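Local coordinates for protein EvdO1 (Micromonospora carbonacea, PDB 4XBZ) that probably acts as a metal-dependent oxygenase of the phytanoyl-CoA dioxygenase family, carrying out an oxidative cyclization in orthosomycin biosynthesis, at residues 155-158 with 159-162. Sequence-based numbering, arbitrary orientation.
Sequences PRLA and WHRD. With NI (nickel (II) ion), chain I.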
loop_
_atom_site.group_PDB
_atom_site.type_symbol
_atom_site.label_atom_id
_atom_site.label_comp_id
_atom_site.label_asym_id
_atom_site.label_seq_id
_atom_site.Cartn_x
_atom_site.Cartn_y
_atom_site.Cartn_z
ATOM N N PRO A 155 -31.305 7.630 -12.020
ATOM C CA PRO A 155 -30.608 8.735 -12.682
ATOM C C PRO A 155 -29.097 8.475 -12.840
ATOM O O PRO A 155 -28.496 7.646 -12.137
ATOM C CB PRO A 155 -30.862 9.916 -11.745
ATOM C CG PRO A 155 -31.030 9.307 -10.421
ATOM C CD PRO A 155 -31.700 7.969 -10.647
ATOM N N ARG A 156 -28.499 9.193 -13.781
ATOM C CA ARG A 156 -27.060 9.159 -14.009
ATOM C C ARG A 156 -26.227 9.422 -12.731
ATOM O O ARG A 156 -26.557 10.307 -11.927
ATOM C CB ARG A 156 -26.725 10.178 -15.094
ATOM C CG ARG A 156 -25.264 10.384 -15.352
ATOM C CD ARG A 156 -25.084 11.520 -16.333
ATOM N NE ARG A 156 -23.680 11.733 -16.641
ATOM C CZ ARG A 156 -23.236 12.648 -17.490
ATOM N NH1 ARG A 156 -24.100 13.442 -18.116
ATOM N NH2 ARG A 156 -21.928 12.764 -17.717
ATOM N N LEU A 157 -25.179 8.623 -12.534
ATOM C CA LEU A 157 -24.195 8.862 -11.459
ATOM C C LEU A 157 -23.081 9.738 -12.010
ATOM O O LEU A 157 -22.274 9.291 -12.826
ATOM C CB LEU A 157 -23.612 7.548 -10.911
ATOM C CG LEU A 157 -22.811 7.589 -9.594
ATOM C CD1 LEU A 157 -23.714 7.964 -8.413
ATOM C CD2 LEU A 157 -22.046 6.272 -9.301
ATOM N N ALA A 158 -23.072 10.997 -11.598
ATOM C CA ALA A 158 -22.095 11.958 -12.075
ATOM C C ALA A 158 -20.692 11.528 -11.661
ATOM O O ALA A 158 -20.516 10.903 -10.606
ATOM C CB ALA A 158 -22.406 13.351 -11.537
ATOM N N TRP A 159 -19.715 11.850 -12.510
ATOM C CA TRP A 159 -18.309 11.608 -12.224
ATOM C C TRP A 159 -17.829 12.331 -10.963
ATOM O O TRP A 159 -17.982 13.551 -10.812
ATOM C CB TRP A 159 -17.455 12.034 -13.405
ATOM C CG TRP A 159 -17.754 11.298 -14.660
ATOM C CD1 TRP A 159 -18.585 11.698 -15.667
ATOM C CD2 TRP A 159 -17.221 10.030 -15.056
ATOM N NE1 TRP A 159 -18.597 10.762 -16.663
ATOM C CE2 TRP A 159 -17.767 9.727 -16.317
ATOM C CE3 TRP A 159 -16.333 9.124 -14.468
ATOM C CZ2 TRP A 159 -17.455 8.556 -17.007
ATOM C CZ3 TRP A 159 -16.023 7.958 -15.154
ATOM C CH2 TRP A 159 -16.585 7.688 -16.413
ATOM N N HIS A 160 -17.219 11.571 -10.063
ATOM C CA HIS A 160 -16.828 12.126 -8.784
ATOM C C HIS A 160 -15.715 11.307 -8.159
ATOM O O HIS A 160 -15.524 10.136 -8.488
ATOM C CB HIS A 160 -18.036 12.168 -7.841
ATOM C CG HIS A 160 -18.508 10.807 -7.428
ATOM N ND1 HIS A 160 -19.124 9.936 -8.301
ATOM C CD2 HIS A 160 -18.423 10.153 -6.244
ATOM C CE1 HIS A 160 -19.414 8.810 -7.670
ATOM N NE2 HIS A 160 -18.997 8.916 -6.419
ATOM N N ARG A 161 -14.980 11.944 -7.259
ATOM C CA ARG A 161 -14.162 11.246 -6.283
ATOM C C ARG A 161 -14.993 11.034 -5.028
ATOM O O ARG A 161 -15.921 11.797 -4.761
ATOM C CB ARG A 161 -12.908 12.043 -5.946
ATOM C CG ARG A 161 -11.773 11.914 -6.934
ATOM C CD ARG A 161 -10.553 12.686 -6.409
ATOM N NE ARG A 161 -9.349 12.356 -7.162
ATOM C CZ ARG A 161 -8.249 13.106 -7.181
ATOM N NH1 ARG A 161 -8.200 14.239 -6.488
ATOM N NH2 ARG A 161 -7.193 12.715 -7.891
ATOM N N ASP A 162 -14.667 9.999 -4.264
ATOM C CA ASP A 162 -15.269 9.811 -2.952
ATOM C C ASP A 162 -14.557 10.731 -1.961
ATOM O O ASP A 162 -13.418 11.117 -2.197
ATOM C CB ASP A 162 -15.194 8.338 -2.531
ATOM C CG ASP A 162 -16.050 7.439 -3.427
ATOM O OD1 ASP A 162 -17.160 7.870 -3.796
ATOM O OD2 ASP A 162 -15.627 6.315 -3.768
HETATM NI NI NI I . -18.569 6.753 -5.385
#
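The imidazole of His-160 binds a metal through one nitrogen and, through the other, its own strand two residues back: ND1 of His-160 donates a hydrogen bond to the carbonyl O of Ala-158 (2.9 Å). This strand, 157-160, belongs to the double-stranded beta-helix, and Asp-162, just after its end, completes the HxD part of the facial triad of two histidines and one carboxylate characteristic of non-haem iron oxygenases; here the bound metal is nickel, and His-244 supplies the third protein ligand.

With chi1 at 68°, CG of His-160 is flanked by both backbone substituents of CA, a torsion that swings the ring back toward Ala-158. The bond is moderately bent, 149° at the hydrogen, and it lies in the carbonyl plane although the acceptor is tilted from the imidazole plane. Together the hydrogen bond and the metal bond restrain rotation of the ring, and donation from ND1 leaves NE2 to coordinate nickel at 2.4 Å. The CD2 methyl of Leu-157 comes to the ring edge, 4.0 Å from CE1 of His-160.

Trp-159, which precedes His-160, points its indole to the other side of the strand, where it meets the nearly parallel ring of Trp-220. Arg-156 reaches the same side with an extended chain. Its guanidinium stands almost perpendicular to the indole (88°), edge against edge, with NH2 4.0 Å from NE1 of Trp-159; the hydrogen bonds of this group run instead to the carbonyls of Leu-215 and Ser-218. Beyond the strand, Asp-162 divides its carboxylate: OD2 is hydrogen-bonded to NE2 of His-238, while OD1 binds the nickel at 2.4 Å.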